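Local atomic coordinates of exopolygalacturonase (Yersinia enterocolitica, PDB entry 2UVF), a protein that hydrolyses polygalacturonic acid, the backbone of pectin, as a family 28 exo-acting glycoside hydrolase, probably in the periplasm. Residues S198-L203 / D224-G229; Y230-Y235 / G356-E361; I238-S243 / Y326-S331; R330-T335 / P352-I357. All coordinates share one frame; numbering follows the deposited sequence.

Overall arrangement
All four contacts cluster where loops meet the right-handed parallel beta-helix. Contacts 2 and 4 are buried and both use strand 357-360, sharing G356 and I357; contact 4 adds backbone pairing to strand 334-339, whereas contact 2 is mainly apolar and ends at the substrate cleft. Contacts 1 and 3 are only partly buried. They are joined by the small antiparallel pair 228-230 and 240-241, in which G229 and R240 are linked through their backbones. Contact 1 relies on small residues, proline and tryptophan; contact 3 is rich in arginine. Contacts 3 and 4 share R330 and S331, and R240 and H355 from them grip the same galacturonate carboxylate.

Contact 1: residues S198-L203 / D224-G229; sequences SGALWL and DDYPAG
A200 is the bump of this contact: its methyl enters a hollow walled by the carbonyl of D225, the CD1 corner of the Y226 ring and the ring of P227. CB lies 4.1 Å from Y226 CD1 and 4.0 Å from P227 CD, a snug fit that suits a small side chain. Just before it, G199 presents only hydrogens to segment 224-229, which lets D225 CB come within 3.7 Å of G199 CA. Further along, W202 turns the rim of its indole to the other segment. Its chi1 of -52° sets CG beside the backbone N, and the six-membered ring then slides past P227 edge first, CZ2 reaching 4.1 Å from P227 CG. The neighbouring CH2 meets A228 O at 3.8 Å, also near the plane of the indole. The two backbones are tied by one hydrogen bond, A200 N to D225 O, 2.8 Å long with an angle of 153° at the hydrogen. Y226 sends its hydroxyl past this contact to S220 O. The join between strand 194-202 and the approach to strand 228-230 therefore owes its fit mainly to apolar shape, with the single backbone bond fixing the position of A200 against D225.

Contact 2: residues Y230-Y235 / G356-E361; sequences YRLYPY and GIMNLE. With SO4 (sulfate ion), chain D.
Y230 and L232 reach down from their loop onto M358 and L360, two residues on the same side of strand 357-360. Apolar contacts dominate. L360 CD1 lies 3.9 Å from Y230 CE1, and L360 CD2 is equally close to L232 CD1, the two leucines crossing at about a right angle. L232 CD1 also touches M358 CE at 3.8 Å, so this one branch meets the ends of both strand residues; the CG of L232 rests over the centre of the Y233 ring. The second kind is a Met-aromatic contact: M358 SD stands 5.5 Å from the centroid of the Y230 ring, in an oblique position. The bend at chi3 (70°) swings the terminal methyl CE toward the phenol oxygen, 3.1 Å from Y230 OH. That hydroxyl also has a weak hydrogen bond with R240 NH1. Third is a hydrogen bond to a sulfate, probably from the crystallisation liquor: R231 N donates to O2 at 2.9 Å, and R337 also binds the ion. The unbranched M358 and the branched leucines fit round the Y230 ring, laying the loop over strand 357-360 of the parallel beta-helix, with L232 lining the sugar pocket in the substrate cleft of a family 28 glycoside hydrolase.

Contact 3: residues I238-S243 / Y326-S331; sequences IERPAS and YGQRRS. With ADA (alpha-D-galactopyranuronic acid), chain C.
I238 opens the contact by laying its CG2 methyl against Q328 CB, 3.7 Å away, so that the branched side chain crosses the aliphatic part of the glutamine at about a right angle. E239 contributes its backbone: its carbonyl O accepts a hydrogen bond from R329 NH1 at 2.7 Å. The oxygen lies in the guanidinium plane, but the donor stands well above the carbonyl plane. R329 reaches it by folding back at chi2 and chi3 (-74° and -49°), while the carboxylate of E239 turns instead to R231. R240, extended from CG to NE, runs past Q328 toward the sugar. NH1 and NH2 both donate to O6A of the chain C galacturonate, NH1 at 2.8 Å, and NH2 also reaches O6B at 3.0 Å; C6 and O6A lie at the guanidinium edge, near its plane. P241 places CD 3.6 Å from R329 NH1, over one face of that guanidinium and toward its rim, and CG 3.4 Å from R329 O. The compact, conformationally restricted proline ring fits between the R329 guanidinium and the backbone of 328-329. A242 O accepts a hydrogen bond from S331 OG, modelled too short for its length to be trusted. S243 then turns its hydroxyl to T335. The charge complementarity and three hydrogen bonds are consistent with R240 helping to favour a uronate over a neutral sugar, its loop being held against the end of helix 322-328 by Q328, R329, P241 and S331.

Contact 4: residues R330-T335 / P352-I357; sequences RSSLMT and PAFHGI. With ADA (alpha-D-galactopyranuronic acid), chain C; ADA (alpha-D-galactopyranuronic acid), chain B.
R330 packs its whole length along A353 and F354. Its CB starts 3.5 Å from A353 O, close also to the CB of F354. CG passes the same carbonyl, and CD touches it at 3.3 Å. A bend at chi3 (-90°) then swings the guanidinium round, so that NE turns toward Y326 O. CZ sits under F354 CD1, which lies over the centre of the guanidinium; the two planes are 69° apart, and the phenyl thus meets the guanidinium face edge-on. At the tip, NH1 comes back to A353 O, giving a hydrogen bond of 2.9 Å in the carbonyl plane, while NH2 lies 3.4 Å from F354 CD1 and takes its strongest partner in N379. A long arginine suits a buried loop full of carbonyls to satisfy. Next along the chain, a water bridges S331 O and A353 N. Here the loops run into the right-handed parallel beta-helix: M334 and I357 form a parallel bridge between strands of successive coils, with M334 N bonded to G356 O at 3.0 Å. L333 N likewise donates to H355 O, at 2.8 Å. On the same face of the sheet M334 CB and I357 CG1 pack together, apolar groups filling the interior. S332 OG accepts from H355 N at 3.2 Å, a small polar group beside H355 CB. From there H355 NE2 donates to O6A of the chain C galacturonate at 2.7 Å, nearly straight at 174°, while F354 CE2 lies over one face of the imidazole, toward its rim.

Contact 1: residues S198-L203 / D224-G229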
# COMPACT_ATOMS: atom_id res chain seq x y z
N SER A 198 7.86 -13.08 -19.93
CA SER A 198 7.38 -11.95 -20.72
C SER A 198 8.19 -10.70 -20.42
O SER A 198 8.80 -10.60 -19.35
CB SER A 198 5.89 -11.72 -20.46
OG SER A 198 5.41 -10.53 -21.09
N GLY A 199 8.23 -9.78 -21.38
CA GLY A 199 8.81 -8.45 -21.18
C GLY A 199 7.69 -7.48 -20.90
O GLY A 199 6.55 -7.88 -20.64
N ALA A 200 8.00 -6.19 -20.96
CA ALA A 200 7.00 -5.15 -20.70
C ALA A 200 5.76 -5.33 -21.56
O ALA A 200 5.86 -5.54 -22.75
CB ALA A 200 7.58 -3.75 -20.89
N LEU A 201 4.59 -5.23 -20.93
CA LEU A 201 3.31 -5.31 -21.61
C LEU A 201 2.59 -3.99 -21.37
O LEU A 201 2.89 -3.30 -20.41
CB LEU A 201 2.46 -6.47 -21.07
CG LEU A 201 3.10 -7.87 -20.99
CD1 LEU A 201 2.38 -8.74 -19.96
CD2 LEU A 201 3.15 -8.57 -22.36
N TRP A 202 1.66 -3.64 -22.25
CA TRP A 202 1.04 -2.32 -22.22
C TRP A 202 -0.46 -2.50 -22.26
O TRP A 202 -1.02 -3.02 -23.23
CB TRP A 202 1.54 -1.46 -23.40
CG TRP A 202 3.04 -1.42 -23.49
CD1 TRP A 202 3.85 -2.35 -24.10
CD2 TRP A 202 3.90 -0.41 -22.95
NE1 TRP A 202 5.17 -1.98 -23.96
CE2 TRP A 202 5.23 -0.80 -23.25
CE3 TRP A 202 3.68 0.77 -22.23
CZ2 TRP A 202 6.35 -0.03 -22.87
CZ3 TRP A 202 4.79 1.53 -21.85
CH2 TRP A 202 6.11 1.13 -22.18
N LEU A 203 -1.12 -2.08 -21.18
CA LEU A 203 -2.54 -2.28 -21.03
C LEU A 203 -3.27 -1.14 -21.71
O LEU A 203 -2.66 -0.15 -22.12
CB LEU A 203 -2.94 -2.37 -19.55
CG LEU A 203 -2.36 -3.48 -18.66
CD1 LEU A 203 -2.91 -3.36 -17.26
CD2 LEU A 203 -2.66 -4.87 -19.20
N ASP A 224 16.31 -5.59 -22.70
CA ASP A 224 15.80 -5.19 -24.03
C ASP A 224 14.31 -5.31 -24.18
O ASP A 224 13.70 -4.67 -25.05
CB ASP A 224 16.43 -6.04 -25.13
CG ASP A 224 17.85 -5.64 -25.45
OD1 ASP A 224 18.32 -4.58 -24.98
OD2 ASP A 224 18.50 -6.40 -26.20
N ASP A 225 13.72 -6.14 -23.32
CA ASP A 225 12.28 -6.40 -23.33
C ASP A 225 11.50 -5.38 -22.51
O ASP A 225 10.29 -5.50 -22.35
CB ASP A 225 12.01 -7.81 -22.84
CG ASP A 225 12.13 -8.84 -23.95
OD1 ASP A 225 11.30 -8.76 -24.90
OD2 ASP A 225 13.03 -9.72 -23.85
N TYR A 226 12.21 -4.39 -21.99
CA TYR A 226 11.64 -3.28 -21.22
C TYR A 226 12.15 -1.98 -21.86
O TYR A 226 13.20 -1.47 -21.46
CB TYR A 226 12.03 -3.36 -19.73
CG TYR A 226 11.78 -4.71 -19.05
CD1 TYR A 226 10.58 -4.96 -18.38
CD2 TYR A 226 12.75 -5.72 -19.08
CE1 TYR A 226 10.34 -6.19 -17.76
CE2 TYR A 226 12.52 -6.96 -18.47
CZ TYR A 226 11.32 -7.18 -17.80
OH TYR A 226 11.08 -8.39 -17.18
N PRO A 227 11.41 -1.45 -22.85
CA PRO A 227 11.89 -0.27 -23.55
C PRO A 227 11.53 0.98 -22.75
O PRO A 227 10.90 0.85 -21.70
CB PRO A 227 11.16 -0.33 -24.90
CG PRO A 227 9.91 -1.16 -24.67
CD PRO A 227 10.07 -1.88 -23.33
N ALA A 228 11.92 2.16 -23.21
CA ALA A 228 11.71 3.38 -22.42
C ALA A 228 10.27 3.46 -21.92
O ALA A 228 9.34 3.16 -22.67
CB ALA A 228 12.09 4.63 -23.22
N GLY A 229 10.10 3.87 -20.66
CA GLY A 229 8.82 3.79 -19.98
C GLY A 229 8.17 5.09 -19.61
O GLY A 229 7.08 5.38 -20.10

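Contact 2: residues Y230-Y235 / G356-E361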
# COMPACT_ATOMS: atom_id res chain seq x y z
N TYR A 230 8.80 5.87 -18.73
CA TYR A 230 8.19 7.09 -18.18
C TYR A 230 9.20 7.92 -17.40
O TYR A 230 10.26 7.41 -17.02
CB TYR A 230 7.01 6.71 -17.24
CG TYR A 230 7.45 6.08 -15.93
CD1 TYR A 230 7.49 6.84 -14.75
CD2 TYR A 230 7.86 4.75 -15.87
CE1 TYR A 230 7.93 6.27 -13.54
CE2 TYR A 230 8.28 4.18 -14.68
CZ TYR A 230 8.31 4.95 -13.52
OH TYR A 230 8.73 4.38 -12.33
N ARG A 231 8.88 9.18 -17.14
CA ARG A 231 9.56 9.98 -16.14
C ARG A 231 8.58 10.17 -14.98
O ARG A 231 7.42 10.50 -15.19
CB ARG A 231 9.97 11.33 -16.72
CG ARG A 231 11.17 11.29 -17.65
CD ARG A 231 11.24 12.54 -18.54
NE ARG A 231 12.59 12.78 -19.05
CZ ARG A 231 13.10 12.22 -20.15
NH1 ARG A 231 12.39 11.36 -20.88
NH2 ARG A 231 14.34 12.52 -20.52
N LEU A 232 9.06 9.96 -13.75
CA LEU A 232 8.22 10.01 -12.55
C LEU A 232 7.44 11.32 -12.43
O LEU A 232 6.21 11.31 -12.27
CB LEU A 232 9.06 9.76 -11.29
CG LEU A 232 8.34 9.46 -9.97
CD1 LEU A 232 7.63 8.12 -10.06
CD2 LEU A 232 9.35 9.45 -8.84
N TYR A 233 8.15 12.44 -12.50
CA TYR A 233 7.53 13.75 -12.43
C TYR A 233 7.80 14.53 -13.73
O TYR A 233 8.68 14.13 -14.50
CB TYR A 233 7.99 14.52 -11.19
CG TYR A 233 7.73 13.75 -9.90
CD1 TYR A 233 6.44 13.28 -9.59
CD2 TYR A 233 8.75 13.48 -9.01
CE1 TYR A 233 6.20 12.58 -8.43
CE2 TYR A 233 8.52 12.77 -7.85
CZ TYR A 233 7.25 12.31 -7.56
OH TYR A 233 7.03 11.60 -6.40
N PRO A 234 7.00 15.58 -14.01
CA PRO A 234 7.28 16.38 -15.23
C PRO A 234 8.72 16.92 -15.25
O PRO A 234 9.30 17.07 -16.33
CB PRO A 234 6.25 17.53 -15.15
CG PRO A 234 5.71 17.52 -13.73
CD PRO A 234 5.81 16.07 -13.29
N TYR A 235 9.28 17.16 -14.07
CA TYR A 235 10.61 17.74 -13.86
C TYR A 235 11.67 16.69 -13.57
O TYR A 235 12.78 17.03 -13.11
CB TYR A 235 10.56 18.73 -12.69
CG TYR A 235 9.73 18.27 -11.51
CD1 TYR A 235 10.31 17.60 -10.42
CD2 TYR A 235 8.35 18.51 -11.47
CE1 TYR A 235 9.54 17.17 -9.32
CE2 TYR A 235 7.56 18.09 -10.38
CZ TYR A 235 8.16 17.43 -9.31
OH TYR A 235 7.38 17.01 -8.26
N GLY A 356 7.28 -2.38 -6.40
CA GLY A 356 6.18 -3.33 -6.61
C GLY A 356 5.13 -2.69 -7.49
O GLY A 356 5.34 -2.52 -8.70
N ILE A 357 4.01 -2.30 -6.88
CA ILE A 357 2.89 -1.67 -7.61
C ILE A 357 2.89 -0.14 -7.51
O ILE A 357 2.88 0.42 -6.41
CB ILE A 357 1.53 -2.29 -7.18
CG1 ILE A 357 1.49 -3.76 -7.61
CG2 ILE A 357 0.33 -1.51 -7.78
CD1 ILE A 357 0.45 -4.57 -6.97
N MET A 358 2.92 0.52 -8.67
CA MET A 358 2.93 1.99 -8.74
C MET A 358 1.66 2.52 -9.38
O MET A 358 1.24 2.02 -10.43
CB MET A 358 4.12 2.50 -9.56
CG MET A 358 5.50 2.18 -9.00
SD MET A 358 6.78 2.69 -10.17
CE MET A 358 6.63 4.49 -10.05
N ASN A 359 1.06 3.51 -8.72
CA ASN A 359 -0.08 4.25 -9.24
C ASN A 359 0.34 5.69 -9.31
O ASN A 359 0.70 6.29 -8.29
CB ASN A 359 -1.28 4.15 -8.30
CG ASN A 359 -1.80 2.76 -8.20
OD1 ASN A 359 -2.70 2.37 -8.94
ND2 ASN A 359 -1.21 1.97 -7.30
N LEU A 360 0.35 6.22 -10.53
CA LEU A 360 0.79 7.59 -10.75
C LEU A 360 -0.36 8.37 -11.38
O LEU A 360 -0.86 8.01 -12.45
CB LEU A 360 2.06 7.62 -11.63
CG LEU A 360 3.37 6.99 -11.09
CD1 LEU A 360 4.46 7.17 -12.09
CD2 LEU A 360 3.82 7.54 -9.70
N GLU A 361 -0.80 9.42 -10.70
CA GLU A 361 -1.86 10.26 -11.22
C GLU A 361 -3.15 9.50 -11.56
O GLU A 361 -3.81 9.82 -12.50
CB GLU A 361 -1.35 11.13 -12.40
CG GLU A 361 -0.63 12.40 -12.00
CD GLU A 361 -0.08 13.23 -13.15
OE1 GLU A 361 -0.72 14.18 -13.62
OE2 GLU A 361 1.03 12.95 -13.59
S SO4 D . 6.90 10.69 -20.27
O1 SO4 D . 6.98 9.37 -20.89
O2 SO4 D . 7.05 10.64 -18.81
O3 SO4 D . 7.97 11.55 -20.82
O4 SO4 D . 5.60 11.25 -20.64

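Contact 3: residues I238-S243 / Y326-S331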
# COMPACT_ATOMS: atom_id res chain seq x y z
N ILE A 238 15.72 11.92 -15.68
CA ILE A 238 16.15 10.59 -16.11
C ILE A 238 14.94 9.70 -16.42
O ILE A 238 14.05 9.49 -15.57
CB ILE A 238 17.15 9.96 -15.07
CG1 ILE A 238 18.34 10.91 -14.85
CG2 ILE A 238 17.58 8.55 -15.49
CD1 ILE A 238 19.16 10.63 -13.60
N GLU A 239 14.89 9.20 -17.65
CA GLU A 239 13.83 8.31 -18.12
C GLU A 239 14.01 6.91 -17.53
O GLU A 239 15.14 6.40 -17.45
CB GLU A 239 13.87 8.25 -19.66
CG GLU A 239 12.92 7.26 -20.34
CD GLU A 239 11.53 7.80 -20.61
OE1 GLU A 239 11.18 8.89 -20.11
OE2 GLU A 239 10.76 7.12 -21.32
N ARG A 240 12.90 6.31 -17.11
CA ARG A 240 12.93 4.99 -16.48
C ARG A 240 12.40 3.94 -17.46
O ARG A 240 11.59 4.26 -18.33
CB ARG A 240 12.11 5.01 -15.19
CG ARG A 240 12.75 5.81 -14.10
CD ARG A 240 11.83 5.95 -12.91
NE ARG A 240 12.56 6.39 -11.73
CZ ARG A 240 12.07 6.35 -10.49
NH1 ARG A 240 10.85 5.89 -10.25
NH2 ARG A 240 12.82 6.77 -9.49
N PRO A 241 12.85 2.68 -17.33
CA PRO A 241 12.28 1.74 -18.26
C PRO A 241 10.83 1.40 -17.91
O PRO A 241 10.35 1.78 -16.82
CB PRO A 241 13.18 0.51 -18.10
CG PRO A 241 13.67 0.58 -16.71
CD PRO A 241 13.81 2.05 -16.41
N ALA A 242 10.16 0.71 -18.83
CA ALA A 242 8.86 0.16 -18.57
C ALA A 242 8.94 -0.91 -17.45
O ALA A 242 9.94 -1.61 -17.31
CB ALA A 242 8.29 -0.46 -19.84
N SER A 243 7.86 -0.98 -16.66
CA SER A 243 7.64 -2.07 -15.72
C SER A 243 7.22 -3.32 -16.48
O SER A 243 7.03 -3.28 -17.70
CB SER A 243 6.55 -1.68 -14.71
OG SER A 243 6.91 -0.49 -14.01
N TYR A 326 21.55 2.20 -10.79
CA TYR A 326 20.83 1.49 -9.74
C TYR A 326 19.53 2.19 -9.29
O TYR A 326 18.48 1.52 -9.12
CB TYR A 326 21.77 1.25 -8.55
CG TYR A 326 21.26 0.25 -7.54
CD1 TYR A 326 21.33 -1.13 -7.79
CD2 TYR A 326 20.71 0.69 -6.32
CE1 TYR A 326 20.85 -2.06 -6.83
CE2 TYR A 326 20.23 -0.22 -5.37
CZ TYR A 326 20.29 -1.59 -5.64
OH TYR A 326 19.83 -2.45 -4.70
N GLY A 327 19.58 3.51 -9.13
CA GLY A 327 18.44 4.29 -8.66
C GLY A 327 17.31 4.53 -9.65
O GLY A 327 16.16 4.80 -9.24
N GLN A 328 17.60 4.44 -10.95
CA GLN A 328 16.61 4.83 -11.96
C GLN A 328 16.27 3.78 -13.02
O GLN A 328 15.20 3.82 -13.61
CB GLN A 328 17.04 6.15 -12.66
CG GLN A 328 17.38 7.32 -11.73
CD GLN A 328 16.24 7.71 -10.78
OE1 GLN A 328 16.48 8.17 -9.68
NE2 GLN A 328 15.02 7.51 -11.20
N ARG A 329 17.17 2.84 -13.25
CA ARG A 329 17.08 2.01 -14.44
C ARG A 329 16.64 0.55 -14.23
O ARG A 329 16.60 -0.23 -15.18
CB ARG A 329 18.39 2.08 -15.25
CG ARG A 329 18.86 3.52 -15.60
CD ARG A 329 18.03 4.13 -16.69
NE ARG A 329 17.91 3.20 -17.81
CZ ARG A 329 16.91 3.19 -18.68
NH1 ARG A 329 15.92 4.08 -18.58
NH2 ARG A 329 16.90 2.29 -19.66
N ARG A 330 16.26 0.18 -13.01
CA ARG A 330 15.64 -1.15 -12.77
C ARG A 330 14.13 -1.04 -12.99
O ARG A 330 13.53 -0.07 -12.57
CB ARG A 330 15.89 -1.62 -11.34
CG ARG A 330 17.34 -1.67 -10.96
CD ARG A 330 17.52 -2.14 -9.53
NE ARG A 330 17.52 -1.04 -8.57
CZ ARG A 330 16.98 -1.11 -7.36
NH1 ARG A 330 16.34 -2.21 -6.96
NH2 ARG A 330 17.05 -0.07 -6.55
N SER A 331 13.55 -2.02 -13.68
CA SER A 331 12.10 -2.06 -13.91
C SER A 331 11.29 -2.39 -12.64
O SER A 331 11.51 -3.42 -11.99
CB SER A 331 11.76 -3.10 -14.99
OG SER A 331 11.91 -2.58 -16.32
C1 ADA C . 10.57 7.73 -3.00
C2 ADA C . 9.02 7.78 -2.94
C3 ADA C . 8.49 6.56 -3.72
C4 ADA C . 9.00 6.60 -5.19
C5 ADA C . 10.54 6.64 -5.21
C6 ADA C . 11.27 6.71 -6.58
O2 ADA C . 8.55 7.80 -1.58
O3 ADA C . 7.07 6.49 -3.64
O4 ADA C . 8.47 7.73 -5.90
O5 ADA C . 11.05 7.72 -4.38
O6B ADA C . 12.17 7.58 -6.69
O6A ADA C . 10.93 5.92 -7.50

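Contact 4: residues R330-T335 / P352-I357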
# COMPACT_ATOMS: atom_id res chain seq x y z
N ARG A 330 16.26 0.18 -13.01
CA ARG A 330 15.64 -1.15 -12.77
C ARG A 330 14.13 -1.04 -12.99
O ARG A 330 13.53 -0.07 -12.57
CB ARG A 330 15.89 -1.62 -11.34
CG ARG A 330 17.34 -1.67 -10.96
CD ARG A 330 17.52 -2.14 -9.53
NE ARG A 330 17.52 -1.04 -8.57
CZ ARG A 330 16.98 -1.11 -7.36
NH1 ARG A 330 16.34 -2.21 -6.96
NH2 ARG A 330 17.05 -0.07 -6.55
N SER A 331 13.55 -2.02 -13.68
CA SER A 331 12.10 -2.06 -13.91
C SER A 331 11.29 -2.39 -12.64
O SER A 331 11.51 -3.42 -11.99
CB SER A 331 11.76 -3.10 -14.99
OG SER A 331 11.91 -2.58 -16.32
N SER A 332 10.35 -1.51 -12.30
CA SER A 332 9.33 -1.80 -11.30
C SER A 332 8.40 -2.89 -11.80
O SER A 332 8.41 -3.25 -12.99
CB SER A 332 8.52 -0.54 -10.98
OG SER A 332 9.31 0.33 -10.22
N LEU A 333 7.59 -3.44 -10.91
CA LEU A 333 6.71 -4.52 -11.31
C LEU A 333 5.49 -4.03 -12.11
O LEU A 333 5.11 -4.63 -13.11
CB LEU A 333 6.28 -5.34 -10.08
CG LEU A 333 5.64 -6.68 -10.42
CD1 LEU A 333 6.43 -7.86 -9.83
CD2 LEU A 333 4.17 -6.68 -10.01
N MET A 334 4.89 -2.94 -11.67
CA MET A 334 3.66 -2.45 -12.27
C MET A 334 3.63 -0.94 -12.16
O MET A 334 3.90 -0.40 -11.11
CB MET A 334 2.43 -3.05 -11.58
CG MET A 334 1.15 -2.82 -12.35
SD MET A 334 -0.33 -3.44 -11.54
CE MET A 334 -0.07 -5.22 -11.61
N THR A 335 3.33 -0.26 -13.26
CA THR A 335 3.22 1.19 -13.24
C THR A 335 2.01 1.62 -14.03
O THR A 335 2.01 1.54 -15.24
CB THR A 335 4.50 1.88 -13.79
OG1 THR A 335 5.63 1.46 -13.02
CG2 THR A 335 4.36 3.40 -13.72
N PRO A 352 10.31 -8.00 -7.35
CA PRO A 352 10.36 -6.91 -8.32
C PRO A 352 11.81 -6.51 -8.52
O PRO A 352 12.61 -6.60 -7.58
CB PRO A 352 9.59 -5.80 -7.61
CG PRO A 352 9.93 -5.99 -6.15
CD PRO A 352 9.96 -7.51 -6.00
N ALA A 353 12.18 -6.08 -9.72
CA ALA A 353 13.53 -5.55 -9.95
C ALA A 353 13.75 -4.19 -9.26
O ALA A 353 14.85 -3.88 -8.85
CB ALA A 353 13.84 -5.48 -11.46
N PHE A 354 12.69 -3.41 -9.11
CA PHE A 354 12.76 -2.11 -8.42
C PHE A 354 11.55 -2.06 -7.45
O PHE A 354 11.57 -2.79 -6.42
CB PHE A 354 12.80 -1.00 -9.47
CG PHE A 354 13.07 0.40 -8.93
CD1 PHE A 354 13.96 0.64 -7.91
CD2 PHE A 354 12.43 1.49 -9.51
CE1 PHE A 354 14.21 1.95 -7.44
CE2 PHE A 354 12.66 2.81 -9.04
CZ PHE A 354 13.55 3.03 -8.01
N HIS A 355 10.51 -1.30 -7.78
CA HIS A 355 9.32 -1.15 -6.93
C HIS A 355 8.30 -2.23 -7.26
O HIS A 355 8.40 -2.89 -8.29
CB HIS A 355 8.61 0.22 -7.12
CG HIS A 355 9.46 1.43 -6.85
ND1 HIS A 355 10.34 1.51 -5.79
CD2 HIS A 355 9.51 2.63 -7.46
CE1 HIS A 355 10.91 2.70 -5.78
NE2 HIS A 355 10.41 3.40 -6.78
N GLY A 356 7.28 -2.38 -6.40
CA GLY A 356 6.18 -3.33 -6.61
C GLY A 356 5.13 -2.69 -7.49
O GLY A 356 5.34 -2.52 -8.70
N ILE A 357 4.01 -2.30 -6.88
CA ILE A 357 2.89 -1.67 -7.61
C ILE A 357 2.89 -0.14 -7.51
O ILE A 357 2.88 0.42 -6.41
CB ILE A 357 1.53 -2.29 -7.18
CG1 ILE A 357 1.49 -3.76 -7.61
CG2 ILE A 357 0.33 -1.51 -7.78
CD1 ILE A 357 0.45 -4.57 -6.97
C1 ADA C . 10.57 7.73 -3.00
C2 ADA C . 9.02 7.78 -2.94
C3 ADA C . 8.49 6.56 -3.72
C4 ADA C . 9.00 6.60 -5.19
C5 ADA C . 10.54 6.64 -5.21
C6 ADA C . 11.27 6.71 -6.58
O2 ADA C . 8.55 7.80 -1.58
O3 ADA C . 7.07 6.49 -3.64
O4 ADA C . 8.47 7.73 -5.90
O5 ADA C . 11.05 7.72 -4.38
O6B ADA C . 12.17 7.58 -6.69
O6A ADA C . 10.93 5.92 -7.50
C1 ADA B . 12.17 4.14 -0.14
C2 ADA B . 11.73 4.02 -1.61
C3 ADA B . 12.73 4.86 -2.44
C4 ADA B . 12.39 6.33 -2.14
C5 ADA B . 12.67 6.55 -0.64
C6 ADA B . 12.29 7.98 -0.20
O1 ADA B . 13.56 3.74 0.09
O2 ADA B . 11.63 2.69 -2.06
O3 ADA B . 12.74 4.53 -3.85
O4 ADA B . 10.96 6.51 -2.34
O5 ADA B . 11.97 5.54 0.21
O6B ADA B . 11.09 8.21 0.11
O6A ADA B . 13.20 8.85 -0.18
O HOH W 1 10.38 -5.86 -11.83